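Local coordinates for protein borrelidin polyketide synthase, type I (Streptomyces parvulus, PDB 6OBT) that probably dehydrates a beta-hydroxyacyl intermediate to the alpha,beta-unsaturated thioester, as the dehydratase domain of a modular synthase building the antibiotic borrelidin, at residues A[73-77]-A[78-82]; A[83-86]-A[87-91]; A[165-168]-A[169-173]. One frame throughout, in Å; residues are numbered along the deposited sequence.

In the fold
The first two contacts follow each other along the chain of a dehydratase double hot-dog fold. Contact 1 is a small hairpin, partly buried, whose outgoing arm runs on through Leu80 to Pro82 into the helix of contact 2; Leu81 CD2 of the one packs 3.5 Å from Trp86 CZ2 of the other. Contact 2 lies near the centre of the chain, about 4 Å from it between centres, and joins helical amide bonds to apolar packing. Contact 3 is a surface turn, about 29 Å from contact 2 between centres, in the loop from strand 148-156 to strand 174-176. Hydrogen bonds set the hairpin and the helix, whereas contact 3 has no hydrogen bond across it and rests on a cis peptide and Trp-Pro packing.

Contact 1: residues A[73-77]-A[78-82]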
loop_
_atom_site.group_PDB
_atom_site.type_symbol
_atom_site.label_atom_id
_atom_site.label_comp_id
_atom_site.label_asym_id
_atom_site.label_seq_id
_atom_site.Cartn_x
_atom_site.Cartn_y
_atom_site.Cartn_z
ATOM N N HIS A 73 -3.017 11.250 -26.496
ATOM C CA HIS A 73 -3.272 12.545 -25.864
ATOM C C HIS A 73 -1.954 13.322 -25.758
ATOM O O HIS A 73 -1.272 13.238 -24.742
ATOM C CB HIS A 73 -3.896 12.356 -24.505
ATOM C CG HIS A 73 -4.342 13.633 -23.863
ATOM N ND1 HIS A 73 -3.540 14.352 -23.001
ATOM C CD2 HIS A 73 -5.516 14.307 -23.939
ATOM C CE1 HIS A 73 -4.193 15.427 -22.591
ATOM N NE2 HIS A 73 -5.395 15.421 -23.143
ATOM N N GLN A 74 -1.642 14.113 -26.772
ATOM C CA GLN A 74 -0.359 14.808 -26.866
ATOM C C GLN A 74 -0.619 16.294 -27.042
ATOM O O GLN A 74 -1.317 16.697 -27.981
ATOM C CB GLN A 74 0.461 14.249 -28.022
ATOM C CG GLN A 74 1.793 14.955 -28.266
ATOM C CD GLN A 74 2.306 14.670 -29.647
ATOM O OE1 GLN A 74 2.945 13.646 -29.881
ATOM N NE2 GLN A 74 1.986 15.551 -30.592
ATOM N N VAL A 75 -0.075 17.107 -26.138
ATOM C CA VAL A 75 -0.229 18.558 -26.189
ATOM C C VAL A 75 1.154 19.170 -26.352
ATOM O O VAL A 75 2.046 18.935 -25.522
ATOM C CB VAL A 75 -0.947 19.121 -24.950
ATOM C CG1 VAL A 75 -0.215 18.769 -23.694
ATOM C CG2 VAL A 75 -1.106 20.633 -25.071
ATOM N N LEU A 76 1.324 19.938 -27.428
ATOM C CA LEU A 76 2.577 20.636 -27.737
ATOM C C LEU A 76 3.751 19.660 -27.743
ATOM O O LEU A 76 4.825 19.939 -27.204
ATOM C CB LEU A 76 2.815 21.789 -26.761
ATOM C CG LEU A 76 1.745 22.878 -26.689
ATOM C CD1 LEU A 76 2.169 23.972 -25.718
ATOM C CD2 LEU A 76 1.479 23.455 -28.072
ATOM N N GLY A 77 3.526 18.486 -28.336
ATOM C CA GLY A 77 4.530 17.451 -28.474
ATOM C C GLY A 77 4.776 16.593 -27.253
ATOM O O GLY A 77 5.599 15.668 -27.322
ATOM N N GLN A 78 4.115 16.863 -26.137
ATOM C CA GLN A 78 4.303 16.083 -24.922
ATOM C C GLN A 78 3.125 15.143 -24.715
ATOM O O GLN A 78 1.965 15.542 -24.870
ATOM C CB GLN A 78 4.452 16.997 -23.707
ATOM C CG GLN A 78 5.747 17.799 -23.669
ATOM C CD GLN A 78 5.990 18.421 -22.304
ATOM O OE1 GLN A 78 6.999 18.141 -21.646
ATOM N NE2 GLN A 78 5.057 19.263 -21.865
ATOM N N VAL A 79 3.421 13.894 -24.366
ATOM C CA VAL A 79 2.367 12.976 -23.933
ATOM C C VAL A 79 2.009 13.312 -22.486
ATOM O O VAL A 79 2.783 13.039 -21.564
ATOM C CB VAL A 79 2.793 11.509 -24.070
ATOM C CG1 VAL A 79 1.667 10.577 -23.597
ATOM C CG2 VAL A 79 3.183 11.197 -25.502
ATOM N N LEU A 80 0.828 13.898 -22.281
ATOM C CA LEU A 80 0.322 14.208 -20.955
ATOM C C LEU A 80 -0.808 13.250 -20.627
ATOM O O LEU A 80 -1.643 12.948 -21.489
ATOM C CB LEU A 80 -0.226 15.636 -20.853
ATOM C CG LEU A 80 0.618 16.882 -21.080
ATOM C CD1 LEU A 80 0.020 18.067 -20.303
ATOM C CD2 LEU A 80 2.058 16.666 -20.741
ATOM N N LEU A 81 -0.825 12.774 -19.387
ATOM C CA LEU A 81 -2.010 12.107 -18.876
ATOM C C LEU A 81 -3.172 13.096 -18.900
ATOM O O LEU A 81 -3.019 14.243 -18.458
ATOM C CB LEU A 81 -1.749 11.594 -17.454
ATOM C CG LEU A 81 -2.794 10.573 -16.987
ATOM C CD1 LEU A 81 -2.636 9.268 -17.766
ATOM C CD2 LEU A 81 -2.652 10.318 -15.477
ATOM N N PRO A 82 -4.317 12.734 -19.463
ATOM C CA PRO A 82 -5.424 13.694 -19.478
ATOM C C PRO A 82 -5.892 13.966 -18.052
ATOM O O PRO A 82 -5.947 13.064 -17.214
ATOM C CB PRO A 82 -6.495 13.014 -20.344
ATOM C CG PRO A 82 -6.080 11.601 -20.498
ATOM C CD PRO A 82 -4.620 11.476 -20.162
#
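His73 and Leu80, Val75 and Gln78 face each other across a tight beta hairpin closed by a type I' turn from Val75 to Gln78. Backbone bonds define it. Val75 N gives its hydrogen to Gln78 O at 2.9 Å, and Gln78 N returns one to Val75 O at 3.0 Å, making the hydrogen-bonded antiparallel pair; a weak bond from Leu80 N to His73 O at 3.3 Å extends the pairing. Leu76 and Gly77 both take positive phi at the turn, a conformation easy for glycine and costlier for leucine.

The imidazole adds a polar bond of its own. His73 ND1 donates to Leu80 O at 2.8 Å, approaching 38° out of the carbonyl plane, with an angle of 141° at the hydrogen. Turning CG anti to the backbone N (chi1 -173°) brings the ring across to the other arm.

Apolar contacts fill in the rest. Pro82 CB sits over one face of the His73 ring, 3.9 Å from its centroid, a CH-pi contact, while Phe196 meets the same ring as well. Val75 CG1 presses on Leu80 CG at a tight 3.3 Å; branched side chains suit this buried side of the hairpin.

The spacing of His73, Gly77 and Pro82 matches the HxxxGxxxxP signature of dehydratases, in whose relatives the histidine takes part in catalysis. With ND1 committed to a carbonyl and one face against proline, the rotation of the imidazole is fixed, which probably positions NE2 for its role.

Contact 2: residues A[83-86]-A[87-91]; sequences GVVW and VELAL
Val85 and Leu89 lie side by side, one turn apart, at the start of helix 83-97, the central helix of a hot-dog fold. The tight part is the backbone. Val84 O accepts from Glu88 N at 2.9 Å along a nearly straight line (176° at the hydrogen), Val85 O from Leu89 N at the same distance, and Trp86 O from Ala90 N at 3.0 Å, the regular i to i+4 pattern of an alpha helix. Leu89 CG also rests 3.3 Å from Val85 O, so this carbonyl is shielded by the side chain of the residue whose amide it holds.

Among the side chains the fit is looser. Leu89 CD1 reaches back along the helix to the indole, meeting Trp86 CE3 at 3.8 Å from an oblique direction, and lies 4.1 Å from Val85 CG1. These groups are also packed from outside the two segments: the His150 ring meets the Trp86 ring with the planes nearly parallel, and Phe258 packs on Val84 and Val87. Large apolar residues therefore suit the faces turned to strands and helix 228-236, while small Ala90 fits beside Val102 of strand 101-107. Gly83, partly exposed, marks the less enclosed end.

Glu88 is the polar exception in this buried setting. Its chain bends at chi2 (82°) and carries the carboxylate away from the preceding turn, to three donors: OE1 is hydrogen-bonded to Gly225 N and His42 NE2, and OE2 to Leu226 N.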
loop_
_atom_site.group_PDB
_atom_site.type_symbol
_atom_site.label_atom_id
_atom_site.label_comp_id
_atom_site.label_asym_id
_atom_site.label_seq_id
_atom_site.Cartn_x
_atom_site.Cartn_y
_atom_site.Cartn_z
ATOM N N GLY A 83 -6.144 15.242 -17.758
ATOM C CA GLY A 83 -6.635 15.618 -16.441
ATOM C C GLY A 83 -7.879 14.864 -16.016
ATOM O O GLY A 83 -8.068 14.586 -14.824
ATOM N N VAL A 84 -8.735 14.495 -16.969
ATOM C CA VAL A 84 -9.937 13.751 -16.591
ATOM C C VAL A 84 -9.590 12.363 -16.063
ATOM O O VAL A 84 -10.429 11.734 -15.417
ATOM C CB VAL A 84 -10.940 13.633 -17.753
ATOM C CG1 VAL A 84 -11.546 15.011 -18.105
ATOM C CG2 VAL A 84 -10.294 12.985 -18.959
ATOM N N VAL A 85 -8.369 11.859 -16.295
ATOM C CA VAL A 85 -8.008 10.589 -15.664
ATOM C C VAL A 85 -8.076 10.720 -14.144
ATOM O O VAL A 85 -8.526 9.802 -13.445
ATOM C CB VAL A 85 -6.608 10.113 -16.118
ATOM C CG1 VAL A 85 -6.092 9.032 -15.165
ATOM C CG2 VAL A 85 -6.668 9.570 -17.539
ATOM N N TRP A 86 -7.644 11.865 -13.609
ATOM C CA TRP A 86 -7.666 12.009 -12.157
ATOM C C TRP A 86 -9.091 12.109 -11.636
ATOM O O TRP A 86 -9.363 11.693 -10.509
ATOM C CB TRP A 86 -6.857 13.226 -11.725
ATOM C CG TRP A 86 -5.390 13.199 -12.201
ATOM C CD1 TRP A 86 -4.784 14.095 -13.021
ATOM C CD2 TRP A 86 -4.391 12.222 -11.864
ATOM N NE1 TRP A 86 -3.466 13.738 -13.225
ATOM C CE2 TRP A 86 -3.203 12.593 -12.524
ATOM C CE3 TRP A 86 -4.393 11.064 -11.073
ATOM C CZ2 TRP A 86 -2.013 11.854 -12.405
ATOM C CZ3 TRP A 86 -3.223 10.332 -10.957
ATOM C CH2 TRP A 86 -2.049 10.727 -11.624
ATOM N N VAL A 87 -10.021 12.634 -12.439
ATOM C CA VAL A 87 -11.416 12.650 -11.997
ATOM C C VAL A 87 -11.995 11.241 -12.019
ATOM O O VAL A 87 -12.713 10.833 -11.095
ATOM C CB VAL A 87 -12.259 13.616 -12.855
ATOM C CG1 VAL A 87 -13.698 13.700 -12.279
ATOM C CG2 VAL A 87 -11.618 14.981 -12.892
ATOM N N GLU A 88 -11.734 10.500 -13.102
ATOM C CA GLU A 88 -12.137 9.103 -13.197
ATOM C C GLU A 88 -11.643 8.287 -12.001
ATOM O O GLU A 88 -12.403 7.491 -11.413
ATOM C CB GLU A 88 -11.616 8.539 -14.530
ATOM C CG GLU A 88 -11.297 7.031 -14.546
ATOM C CD GLU A 88 -12.545 6.204 -14.756
ATOM O OE1 GLU A 88 -12.452 4.973 -14.935
ATOM O OE2 GLU A 88 -13.637 6.804 -14.737
ATOM N N LEU A 89 -10.368 8.464 -11.619
ATOM C CA LEU A 89 -9.842 7.741 -10.460
ATOM C C LEU A 89 -10.533 8.174 -9.174
ATOM O O LEU A 89 -10.801 7.346 -8.305
ATOM C CB LEU A 89 -8.323 7.942 -10.348
ATOM C CG LEU A 89 -7.520 7.304 -11.478
ATOM C CD1 LEU A 89 -6.016 7.629 -11.364
ATOM C CD2 LEU A 89 -7.756 5.813 -11.529
ATOM N N ALA A 90 -10.809 9.473 -9.020
ATOM C CA ALA A 90 -11.527 9.919 -7.834
ATOM C C ALA A 90 -12.926 9.312 -7.778
ATOM O O ALA A 90 -13.378 8.882 -6.707
ATOM C CB ALA A 90 -11.603 11.446 -7.808
ATOM N N LEU A 91 -13.624 9.262 -8.924
ATOM C CA LEU A 91 -14.961 8.663 -8.960
ATOM C C LEU A 91 -14.907 7.188 -8.586
ATOM O O LEU A 91 -15.812 6.668 -7.917
ATOM C CB LEU A 91 -15.584 8.830 -10.352
ATOM C CG LEU A 91 -16.092 10.232 -10.678
ATOM C CD1 LEU A 91 -16.170 10.469 -12.197
ATOM C CD2 LEU A 91 -17.475 10.409 -10.050
#

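Contact 3: residues A[165-168]-A[169-173]; sequences LPEW and PPTGA
Trp168 lies against the two prolines that follow it, and the peptide bond into Pro169 is cis, which brings the CA atoms of Trp168 and Pro169 to 3.0 Å. Starting at the backbone, Trp168 CB touches Pro169 N at 3.4 Å. CG, swung opposite its own backbone nitrogen by a chi1 of -172°, is equally near Pro169 N and lies 3.6 Å from Pro169 CA. The indole is thereby laid over the proline: Pro169 CA stands above its five-membered ring, 3.9 Å from the centroid and 23° off the normal, a CH-pi contact. Further out, CE3 and CZ3 both meet Pro170 CD, at 3.9 Å each, by an oblique approach. On the pyrrole side NE1 is hydrogen-bonded to Glu212 OE1 of strand 208-214, while Val210 and Arg272 pack on the Trp168 side chain.

Aromatic-proline pairs are well suited to a cis bond, since the flat ring can lie on the polarised C-H of the proline. No hydrogen bond links residues 165-168 to 169-173; proline nitrogens have no hydrogen to give, so the turn in this surface loop probably owes its shape to the cis peptide and the packing of Trp168 on the two prolines.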
loop_
_atom_site.group_PDB
_atom_site.type_symbol
_atom_site.label_atom_id
_atom_site.label_comp_id
_atom_site.label_asym_id
_atom_site.label_seq_id
_atom_site.Cartn_x
_atom_site.Cartn_y
_atom_site.Cartn_z
ATOM N N LEU A 165 -33.557 12.846 -20.580
ATOM C CA LEU A 165 -33.334 13.331 -21.939
ATOM C C LEU A 165 -34.629 13.159 -22.722
ATOM O O LEU A 165 -34.918 12.052 -23.204
ATOM C CB LEU A 165 -32.192 12.553 -22.601
ATOM C CG LEU A 165 -31.494 13.201 -23.798
ATOM C CD1 LEU A 165 -31.124 14.644 -23.499
ATOM C CD2 LEU A 165 -30.276 12.396 -24.191
ATOM N N PRO A 166 -35.449 14.202 -22.861
ATOM C CA PRO A 166 -36.797 14.001 -23.426
ATOM C C PRO A 166 -36.833 13.852 -24.945
ATOM O O PRO A 166 -37.798 13.275 -25.465
ATOM C CB PRO A 166 -37.553 15.257 -22.964
ATOM C CG PRO A 166 -36.700 15.856 -21.857
ATOM C CD PRO A 166 -35.300 15.539 -22.266
ATOM N N GLU A 167 -35.853 14.389 -25.675
ATOM C CA GLU A 167 -35.755 14.197 -27.123
ATOM C C GLU A 167 -34.307 14.400 -27.554
ATOM O O GLU A 167 -33.536 15.106 -26.893
ATOM C CB GLU A 167 -36.679 15.144 -27.908
ATOM C CG GLU A 167 -36.356 16.631 -27.804
ATOM C CD GLU A 167 -36.988 17.278 -26.590
ATOM O OE1 GLU A 167 -36.786 16.768 -25.474
ATOM O OE2 GLU A 167 -37.703 18.290 -26.760
ATOM N N TRP A 168 -33.945 13.769 -28.678
ATOM C CA TRP A 168 -32.586 13.903 -29.218
ATOM C C TRP A 168 -32.584 13.935 -30.745
ATOM O O TRP A 168 -33.180 13.045 -31.383
ATOM C CB TRP A 168 -31.697 12.766 -28.734
ATOM C CG TRP A 168 -30.249 12.982 -29.107
ATOM C CD1 TRP A 168 -29.567 12.398 -30.132
ATOM C CD2 TRP A 168 -29.326 13.855 -28.453
ATOM N NE1 TRP A 168 -28.260 12.848 -30.153
ATOM C CE2 TRP A 168 -28.092 13.751 -29.135
ATOM C CE3 TRP A 168 -29.422 14.723 -27.361
ATOM C CZ2 TRP A 168 -26.963 14.467 -28.751
ATOM C CZ3 TRP A 168 -28.291 15.437 -26.981
ATOM C CH2 TRP A 168 -27.087 15.308 -27.678
ATOM N N PRO A 169 -31.931 14.930 -31.368
ATOM C CA PRO A 169 -31.278 16.081 -30.737
ATOM C C PRO A 169 -32.304 17.029 -30.106
ATOM O O PRO A 169 -33.480 16.866 -30.353
ATOM C CB PRO A 169 -30.560 16.768 -31.907
ATOM C CG PRO A 169 -30.614 15.805 -33.042
ATOM C CD PRO A 169 -31.828 14.988 -32.835
ATOM N N PRO A 170 -31.863 17.978 -29.275
ATOM C CA PRO A 170 -32.762 19.064 -28.891
ATOM C C PRO A 170 -33.179 19.770 -30.158
ATOM O O PRO A 170 -32.584 19.564 -31.212
ATOM C CB PRO A 170 -31.901 19.934 -27.967
ATOM C CG PRO A 170 -30.755 19.076 -27.568
ATOM C CD PRO A 170 -30.497 18.184 -28.741
ATOM N N THR A 171 -34.242 20.565 -30.084
ATOM C CA THR A 171 -34.878 21.006 -31.329
ATOM C C THR A 171 -34.937 22.521 -31.394
ATOM O O THR A 171 -34.922 23.234 -30.379
ATOM C CB THR A 171 -36.259 20.374 -31.531
ATOM O OG1 THR A 171 -36.893 20.961 -32.694
ATOM C CG2 THR A 171 -37.085 20.655 -30.387
ATOM N N GLY A 172 -34.975 22.976 -32.616
ATOM C CA GLY A 172 -34.349 24.224 -32.963
ATOM C C GLY A 172 -32.840 24.188 -32.905
ATOM O O GLY A 172 -32.218 25.250 -32.832
ATOM N N ALA A 173 -32.234 22.998 -32.875
ATOM C CA ALA A 173 -30.787 22.850 -32.800
ATOM C C ALA A 173 -30.212 22.779 -34.209
ATOM O O ALA A 173 -30.655 21.966 -35.029
ATOM C CB ALA A 173 -30.393 21.605 -32.004
#